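Local coordinates for protein arginine kinase (Anthopleura japonica, PDB 4RF6) that catalyses the reversible transfer of phosphate from ATP to L-arginine, giving phosphoarginine and ADP, as a double-domain phosphagen kinase, at residues D119-P122 and A123-I127; P380-S384 and L385-Y389; K401-A404 and K405-L409; G498-R501 and N502-L505. All coordinates share one frame; numbering follows the deposited sequence.

Contact 1: D119-P122 and A123-I127; sequences DLDP and ANRYI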
# COMPACT_ATOMS: atom_id res chain seq x y z
N ASP A 119 -2.89 -17.57 3.73
CA ASP A 119 -3.00 -16.27 3.05
C ASP A 119 -3.93 -16.30 1.83
O ASP A 119 -3.67 -17.01 0.86
CB ASP A 119 -1.61 -15.75 2.66
CG ASP A 119 -1.60 -14.27 2.35
OD1 ASP A 119 -2.60 -13.58 2.67
OD2 ASP A 119 -0.60 -13.79 1.78
N LEU A 120 -5.00 -15.51 1.89
CA LEU A 120 -6.06 -15.55 0.87
C LEU A 120 -5.62 -15.09 -0.52
O LEU A 120 -5.99 -15.70 -1.52
CB LEU A 120 -7.25 -14.68 1.31
CG LEU A 120 -8.13 -15.25 2.42
CD1 LEU A 120 -9.19 -14.26 2.87
CD2 LEU A 120 -8.77 -16.55 1.95
N ASP A 121 -4.83 -14.03 -0.56
CA ASP A 121 -4.60 -13.31 -1.81
C ASP A 121 -3.20 -12.69 -1.87
O ASP A 121 -3.06 -11.47 -1.86
CB ASP A 121 -5.69 -12.24 -1.93
CG ASP A 121 -5.63 -11.47 -3.23
OD1 ASP A 121 -5.14 -12.03 -4.24
OD2 ASP A 121 -6.08 -10.31 -3.23
N PRO A 122 -2.16 -13.54 -1.95
CA PRO A 122 -0.78 -13.04 -1.97
C PRO A 122 -0.49 -12.24 -3.23
O PRO A 122 0.37 -11.37 -3.22
CB PRO A 122 0.06 -14.32 -2.00
CG PRO A 122 -0.85 -15.42 -1.58
CD PRO A 122 -2.21 -15.00 -2.04
N ALA A 123 -1.20 -12.56 -4.31
CA ALA A 123 -1.01 -11.89 -5.59
C ALA A 123 -1.72 -10.54 -5.62
O ALA A 123 -1.59 -9.78 -6.58
CB ALA A 123 -1.49 -12.77 -6.73
N ASN A 124 -2.49 -10.27 -4.56
CA ASN A 124 -3.18 -9.00 -4.39
C ASN A 124 -4.14 -8.68 -5.53
O ASN A 124 -4.24 -7.53 -5.97
CB ASN A 124 -2.17 -7.86 -4.18
CG ASN A 124 -1.19 -8.16 -3.06
OD1 ASN A 124 -1.59 -8.28 -1.89
ND2 ASN A 124 0.09 -8.26 -3.39
N ARG A 125 -4.85 -9.71 -6.01
CA ARG A 125 -5.81 -9.56 -7.09
C ARG A 125 -7.11 -8.92 -6.62
O ARG A 125 -7.87 -8.37 -7.43
CB ARG A 125 -6.13 -10.93 -7.71
CG ARG A 125 -4.94 -11.63 -8.39
CD ARG A 125 -5.35 -13.03 -8.86
NE ARG A 125 -4.28 -13.70 -9.59
CZ ARG A 125 -4.13 -13.64 -10.91
NH1 ARG A 125 -4.97 -12.92 -11.65
NH2 ARG A 125 -3.13 -14.28 -11.49
N TYR A 126 -7.38 -8.98 -5.32
CA TYR A 126 -8.65 -8.50 -4.77
C TYR A 126 -8.51 -7.68 -3.50
O TYR A 126 -9.04 -6.57 -3.40
CB TYR A 126 -9.60 -9.69 -4.52
CG TYR A 126 -9.81 -10.53 -5.74
CD1 TYR A 126 -10.67 -10.11 -6.75
CD2 TYR A 126 -9.14 -11.73 -5.91
CE1 TYR A 126 -10.86 -10.87 -7.89
CE2 TYR A 126 -9.32 -12.50 -7.05
CZ TYR A 126 -10.18 -12.06 -8.03
OH TYR A 126 -10.38 -12.82 -9.17
N ILE A 127 -7.79 -8.23 -2.53
CA ILE A 127 -7.67 -7.61 -1.21
C ILE A 127 -6.53 -6.59 -1.21
O ILE A 127 -5.45 -6.84 -1.76
CB ILE A 127 -7.45 -8.69 -0.12
CG1 ILE A 127 -8.65 -9.65 -0.07
CG2 ILE A 127 -7.21 -8.06 1.24
CD1 ILE A 127 -8.45 -10.86 0.84
O HOH W 1 -4.20 -9.26 -0.91
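With CG swung opposite the backbone N (chi1 -176°), Asp-121 turns its carboxylate into the run of amides from Arg-125 to Ile-127, and a modest chi2 of 27° deals the two oxygens out to different amides. OD1 offers its syn lone pair to Arg-125 N at 2.9 Å. OD2 takes two donors: Ile-127 N, 2.8 Å away and nearly in line with the C-O bond, and Tyr-126 N, 2.8 Å away on the syn side but 26° out of the carboxylate plane. The chain reaches these positions through a type I beta turn from Asp-121 to Asn-124, closed by Asn-124 N on Asp-121 O at 3.0 Å. Pro-122 suits the second turn position because its ring fixes phi, and Asn-124, the last residue of the turn, takes the left-handed backbone that asparagine accepts more readily than most residues. A water 2.7 Å from Asp-121 O can bridge it to Ile-127 O, although other acceptors compete for its protons. On the apolar side, Leu-120 CD1 meets Ile-127 CD1 at 4.0 Å, the two branched chains crossing at a slant. Ser-244 OG binds Asp-121 N and Asp-119 OD1, while the guanidinium of Arg-125 reaches out to a salt bridge with Asp-411. Ile-127 begins strand 127-136, which carries the predicted ATP-binding run from Ser-129 to Arg-133. Three amide hydrogens thus pay for burying one carboxylate; they probably favour its ionised form, hold it against rotation and help to steady the loop at the start of the strand.

Contact 2: P380-S384 and L385-Y389; sequences PEVKS and LLRKY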
# COMPACT_ATOMS: atom_id res chain seq x y z
N PRO A 380 -13.41 -4.51 -35.95
CA PRO A 380 -12.49 -4.19 -37.04
C PRO A 380 -11.46 -3.10 -36.73
O PRO A 380 -10.28 -3.35 -36.96
CB PRO A 380 -13.44 -3.74 -38.16
CG PRO A 380 -14.64 -4.57 -37.94
CD PRO A 380 -14.79 -4.67 -36.44
N GLU A 381 -11.88 -1.95 -36.22
CA GLU A 381 -10.95 -0.83 -36.05
C GLU A 381 -10.01 -0.93 -34.84
O GLU A 381 -9.31 0.04 -34.52
CB GLU A 381 -11.68 0.51 -36.05
CG GLU A 381 -11.86 1.11 -37.44
CD GLU A 381 -12.07 2.61 -37.40
OE1 GLU A 381 -13.24 3.05 -37.41
OE2 GLU A 381 -11.07 3.35 -37.36
N VAL A 382 -9.99 -2.08 -34.18
CA VAL A 382 -8.99 -2.36 -33.16
C VAL A 382 -7.74 -2.93 -33.83
O VAL A 382 -7.80 -3.94 -34.52
CB VAL A 382 -9.51 -3.34 -32.10
CG1 VAL A 382 -8.38 -3.80 -31.19
CG2 VAL A 382 -10.64 -2.71 -31.28
N LYS A 383 -6.60 -2.27 -33.62
CA LYS A 383 -5.38 -2.61 -34.35
C LYS A 383 -4.20 -3.01 -33.47
O LYS A 383 -3.05 -2.95 -33.90
CB LYS A 383 -4.98 -1.45 -35.27
CG LYS A 383 -6.04 -1.13 -36.30
CD LYS A 383 -6.28 -2.32 -37.22
CE LYS A 383 -7.59 -2.18 -37.98
NZ LYS A 383 -7.65 -0.95 -38.80
N SER A 384 -4.48 -3.43 -32.24
CA SER A 384 -3.44 -3.93 -31.35
C SER A 384 -2.84 -5.24 -31.90
O SER A 384 -3.50 -5.96 -32.66
CB SER A 384 -4.00 -4.17 -29.95
OG SER A 384 -4.96 -5.20 -29.96
N LEU A 385 -1.60 -5.53 -31.52
CA LEU A 385 -0.97 -6.79 -31.91
C LEU A 385 -1.70 -7.96 -31.25
O LEU A 385 -1.68 -9.09 -31.74
CB LEU A 385 0.50 -6.80 -31.51
CG LEU A 385 1.40 -5.72 -32.11
CD1 LEU A 385 2.79 -5.78 -31.51
CD2 LEU A 385 1.48 -5.87 -33.61
N LEU A 386 -2.35 -7.67 -30.12
CA LEU A 386 -3.18 -8.65 -29.42
C LEU A 386 -4.27 -9.17 -30.35
O LEU A 386 -4.42 -10.38 -30.53
CB LEU A 386 -3.81 -8.03 -28.17
CG LEU A 386 -4.85 -8.89 -27.45
CD1 LEU A 386 -4.23 -10.21 -27.02
CD2 LEU A 386 -5.45 -8.15 -26.25
N ARG A 387 -5.01 -8.24 -30.94
CA ARG A 387 -6.09 -8.59 -31.85
C ARG A 387 -5.53 -9.31 -33.08
O ARG A 387 -6.12 -10.27 -33.57
CB ARG A 387 -6.83 -7.31 -32.28
CG ARG A 387 -8.19 -7.53 -32.93
CD ARG A 387 -8.08 -7.89 -34.41
NE ARG A 387 -9.35 -7.82 -35.10
CZ ARG A 387 -9.73 -6.78 -35.84
NH1 ARG A 387 -8.92 -5.74 -35.98
NH2 ARG A 387 -10.91 -6.79 -36.44
N LYS A 388 -4.40 -8.82 -33.57
CA LYS A 388 -3.78 -9.36 -34.77
C LYS A 388 -3.45 -10.84 -34.64
O LYS A 388 -3.62 -11.61 -35.59
CB LYS A 388 -2.52 -8.57 -35.12
CG LYS A 388 -1.85 -9.00 -36.43
CD LYS A 388 -0.69 -8.09 -36.78
CE LYS A 388 -0.09 -8.46 -38.13
NZ LYS A 388 1.14 -7.69 -38.43
N TYR A 389 -3.01 -11.25 -33.45
CA TYR A 389 -2.46 -12.60 -33.28
C TYR A 389 -3.30 -13.56 -32.42
O TYR A 389 -3.16 -14.78 -32.54
CB TYR A 389 -1.02 -12.52 -32.77
CG TYR A 389 -0.08 -11.92 -33.79
CD1 TYR A 389 0.10 -12.54 -35.02
CD2 TYR A 389 0.62 -10.75 -33.52
CE1 TYR A 389 0.95 -12.00 -35.96
CE2 TYR A 389 1.48 -10.21 -34.46
CZ TYR A 389 1.64 -10.84 -35.68
OH TYR A 389 2.48 -10.31 -36.62
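A serine N-cap starts helix 385-389, in the small, mainly helical N-terminal domain of the second kinase repeat: Ser-384 OG accepts from Arg-387 N at 3.2 Å, an almost straight bond (163°). The hydroxyl can reach that amide because chi1 of 65° places OG between the backbone N and the carbonyl carbon. A short polar side chain is what such a position calls for, since the opening amides of a helix lack acceptors from a preceding turn. Ser-384 O meanwhile takes Lys-388 N at 3.1 Å, the first regular helical bond. Arg-387 then folds back over the incoming loop. Its chain bends at chi2 (-81°), carrying NH1 to Pro-380 O at 2.9 Å; the donor stands above the carbonyl plane of Pro-380, while that oxygen lies near the edge of the guanidinium. Along the way the aliphatic part of the arginine packs on Val-382, whose CG1 comes within 4.0 Å of Arg-387 CB, the two chains crossing at an angle. Leu-385 packs against helix 438-448, where Asp-447 also receives Lys-388 NZ and Tyr-389 OH; Leu-386 lies on helix 409-418. The bond from the third helical amide to a serine hydroxyl is that of a classic N-cap, here at a short helix packed on two neighbouring helices of the N-terminal domain.

Contact 3: K401-A404 and K405-L409; sequences KKTA and KGISL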
# COMPACT_ATOMS: atom_id res chain seq x y z
N LYS A 401 -4.37 -22.96 -19.39
CA LYS A 401 -3.02 -23.18 -18.90
C LYS A 401 -2.58 -22.04 -17.98
O LYS A 401 -2.95 -20.88 -18.20
CB LYS A 401 -2.04 -23.28 -20.07
CG LYS A 401 -2.37 -24.37 -21.08
CD LYS A 401 -1.35 -24.37 -22.21
CE LYS A 401 -1.39 -25.68 -22.98
NZ LYS A 401 -0.15 -25.87 -23.81
N LYS A 402 -1.80 -22.37 -16.96
CA LYS A 402 -1.31 -21.36 -16.03
C LYS A 402 0.14 -21.64 -15.66
O LYS A 402 0.57 -22.80 -15.62
CB LYS A 402 -2.17 -21.34 -14.77
CG LYS A 402 -3.57 -20.77 -14.97
CD LYS A 402 -4.32 -20.69 -13.65
CE LYS A 402 -5.37 -19.59 -13.67
NZ LYS A 402 -6.07 -19.48 -12.36
N THR A 403 0.89 -20.56 -15.41
CA THR A 403 2.29 -20.68 -15.00
C THR A 403 2.36 -21.14 -13.56
O THR A 403 1.36 -21.13 -12.84
CB THR A 403 3.03 -19.32 -15.12
OG1 THR A 403 2.65 -18.46 -14.04
CG2 THR A 403 2.70 -18.64 -16.45
N ALA A 404 3.55 -21.54 -13.12
CA ALA A 404 3.76 -21.96 -11.74
C ALA A 404 3.41 -20.86 -10.75
O ALA A 404 3.03 -21.14 -9.61
CB ALA A 404 5.20 -22.40 -11.54
N LYS A 405 3.54 -19.60 -11.18
CA LYS A 405 3.21 -18.46 -10.32
C LYS A 405 1.75 -18.03 -10.43
O LYS A 405 1.33 -17.04 -9.83
CB LYS A 405 4.15 -17.28 -10.61
CG LYS A 405 5.61 -17.58 -10.28
CD LYS A 405 6.54 -16.45 -10.69
CE LYS A 405 8.00 -16.77 -10.37
NZ LYS A 405 8.53 -17.88 -11.21
N GLY A 406 0.96 -18.79 -11.20
CA GLY A 406 -0.47 -18.57 -11.28
C GLY A 406 -0.95 -17.62 -12.38
O GLY A 406 -2.11 -17.18 -12.37
N ILE A 407 -0.07 -17.31 -13.33
CA ILE A 407 -0.41 -16.37 -14.39
C ILE A 407 -1.18 -17.05 -15.53
O ILE A 407 -0.71 -18.05 -16.08
CB ILE A 407 0.84 -15.67 -14.97
CG1 ILE A 407 1.75 -15.17 -13.84
CG2 ILE A 407 0.44 -14.50 -15.86
CD1 ILE A 407 1.09 -14.14 -12.91
N SER A 408 -2.34 -16.51 -15.89
CA SER A 408 -3.10 -17.05 -17.01
C SER A 408 -2.86 -16.25 -18.29
O SER A 408 -2.26 -15.17 -18.25
CB SER A 408 -4.59 -17.07 -16.70
OG SER A 408 -5.12 -15.76 -16.72
N LEU A 409 -3.33 -16.77 -19.41
CA LEU A 409 -3.30 -16.03 -20.67
C LEU A 409 -4.08 -14.73 -20.52
O LEU A 409 -3.65 -13.68 -20.99
CB LEU A 409 -3.91 -16.85 -21.80
CG LEU A 409 -3.97 -16.12 -23.14
CD1 LEU A 409 -2.58 -15.96 -23.72
CD2 LEU A 409 -4.88 -16.84 -24.14
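The backbone doubles back through a type I beta turn from Thr-403 to Gly-406, and the end-to-end directions of 401-404 and 405-409 lie 159° apart, so the chain folds back on itself in a hairpin-like way. Gly-406 N bonds to Thr-403 O at 2.9 Å and Thr-403 N returns to Ile-407 O at 3.1 Å, the pairing of a type I turn followed by a G1 bulge. Glycine suits the bulge position: at phi 91° a side chain would jam against the preceding carbonyl oxygen. Thr-403 fastens the turn from within. Its chi1 of 76° brings OG1 back to the turn's own amides, where it accepts Ile-407 N at 3.0 Å and, weakly, Lys-405 N. The same hydroxyl is hydrogen-bonded to Asp-430, which ties the loop to the segment ahead of helix 433-436. The methyl of the threonine serves a different purpose, CG2 resting 3.8 Å from Ile-407 CB, so a beta-branched residue with both a polar and an apolar branch fits well here. Ala-404, small and exposed, occupies the first corner (i+1) of the turn. Farther along, Ser-408 N-caps helix 409-418, and its backbone N is held by Asp-411, so the turn leads directly into that helix. The chain of Lys-402, extended beyond CG, brings CE to 4.0 Å from Ser-408 CB.

Contact 4: G498-R501 and N502-L505; sequences GLTR and NERL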
# COMPACT_ATOMS: atom_id res chain seq x y z
N GLY A 498 3.15 -9.74 -12.28
CA GLY A 498 2.78 -10.94 -11.55
C GLY A 498 3.27 -10.98 -10.12
O GLY A 498 3.06 -11.96 -9.41
N LEU A 499 3.93 -9.90 -9.69
CA LEU A 499 4.54 -9.84 -8.36
C LEU A 499 3.53 -10.00 -7.22
O LEU A 499 2.43 -9.43 -7.27
CB LEU A 499 5.29 -8.52 -8.16
CG LEU A 499 6.62 -8.30 -8.87
CD1 LEU A 499 7.17 -6.91 -8.54
CD2 LEU A 499 7.62 -9.37 -8.48
N THR A 500 3.90 -10.77 -6.20
CA THR A 500 3.15 -10.82 -4.96
C THR A 500 3.66 -9.72 -4.04
O THR A 500 4.71 -9.12 -4.32
CB THR A 500 3.30 -12.17 -4.23
OG1 THR A 500 4.66 -12.33 -3.80
CG2 THR A 500 2.90 -13.33 -5.13
N ARG A 501 2.94 -9.45 -2.96
CA ARG A 501 3.36 -8.40 -2.04
C ARG A 501 4.77 -8.63 -1.51
O ARG A 501 5.60 -7.71 -1.53
CB ARG A 501 2.39 -8.29 -0.86
CG ARG A 501 2.90 -7.38 0.25
CD ARG A 501 1.79 -6.99 1.22
NE ARG A 501 2.23 -5.92 2.10
CZ ARG A 501 2.73 -6.10 3.32
NH1 ARG A 501 2.83 -7.33 3.83
NH2 ARG A 501 3.12 -5.06 4.04
N ASN A 502 5.03 -9.84 -1.03
CA ASN A 502 6.32 -10.15 -0.42
C ASN A 502 7.48 -10.13 -1.40
O ASN A 502 8.58 -9.69 -1.05
CB ASN A 502 6.25 -11.49 0.33
CG ASN A 502 5.37 -11.43 1.56
OD1 ASN A 502 5.19 -10.36 2.15
ND2 ASN A 502 4.81 -12.57 1.95
N GLU A 503 7.26 -10.60 -2.62
CA GLU A 503 8.28 -10.49 -3.67
C GLU A 503 8.71 -9.04 -3.90
O GLU A 503 9.90 -8.73 -3.93
CB GLU A 503 7.77 -11.06 -4.99
CG GLU A 503 7.65 -12.57 -5.07
CD GLU A 503 7.15 -13.03 -6.43
OE1 GLU A 503 7.95 -13.59 -7.20
OE2 GLU A 503 5.96 -12.80 -6.74
N ARG A 504 7.74 -8.15 -4.07
CA ARG A 504 8.04 -6.74 -4.34
C ARG A 504 8.85 -6.12 -3.20
O ARG A 504 9.80 -5.37 -3.44
CB ARG A 504 6.76 -5.93 -4.59
CG ARG A 504 7.04 -4.47 -4.93
CD ARG A 504 5.74 -3.68 -5.09
NE ARG A 504 4.93 -4.19 -6.19
CZ ARG A 504 3.84 -4.94 -6.03
NH1 ARG A 504 3.42 -5.25 -4.81
NH2 ARG A 504 3.16 -5.37 -7.09
N LEU A 505 8.46 -6.45 -1.97
CA LEU A 505 9.18 -5.98 -0.79
C LEU A 505 10.58 -6.57 -0.72
O LEU A 505 11.52 -5.90 -0.31
CB LEU A 505 8.40 -6.32 0.49
CG LEU A 505 7.11 -5.55 0.78
CD1 LEU A 505 6.34 -6.21 1.91
CD2 LEU A 505 7.41 -4.10 1.13
O HOH W 2 4.60 -14.34 -8.18
O HOH W 3 1.40 -7.43 -5.68
O HOH W 4 4.42 -4.93 -2.00
O HOH W 5 1.98 -10.13 2.87
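Thr-500 and Glu-503 exchange bonds in a capping box at the start of helix 501-516. Thr-500 N gives to Glu-503 OE2 at 2.9 Å, meeting the carboxylate on its anti side and 21° out of its plane; in return Glu-503 N gives to Thr-500 OG1, a weak bond of 3.3 Å. Both side chains are posed for this, the threonine by a chi1 of 65° that lets OG1 reach the amide three residues on, the glutamate by a chain extended beyond CG that runs back to the amide of the cap residue. Arg-504 N on Thr-500 O, at 3.2 Å, begins the regular helical bonding. In the next shell, Leu-499 CD2 packs 3.9 Å from Glu-503 CB, on the aliphatic part of the glutamate, while a water donates to both OE2 and Gly-498 O. The other oxygen of Glu-503, OE1, accepts from Ala-494 N, so both oxygens of the carboxylate are bonded. Two further waters sit at the edge of the Arg-504 guanidinium, in its plane: one reached from NH2 and donating to Leu-499 O, the other from NH1 and donating to Arg-501 O. Farther out, Arg-501 extends to a salt bridge with Glu-565, and a leucine four residues on can cover one face of its flat end: Leu-505 CD1 stands 3.9 Å above the guanidinium plane of Arg-501, over its centre.

Overall arrangement
Contact 1 belongs to the first repeat and contacts 2, 3 and 4 to the second, so the places where contact 1 meets contacts 3 and 4 join the tandem kinases. Pro-122 O lies 3.2 Å from Arg-501 N, probably a hydrogen bond, and Arg-125 NH2 packs 3.2 Å from Gly-406 O. Ile-407 CD1 and Gly-498 CA, 3.9 Å apart, connect contacts 3 and 4. Contact 2 stands aside, its nearest atoms about 7 Å from contact 3. Two predicted ATP-binding residues of the first repeat lie close by: the side chain of Ile-127 comes to about 4 Å from that of Val-290, and the side chain of Arg-501 to about 8 Å from that of Ser-129.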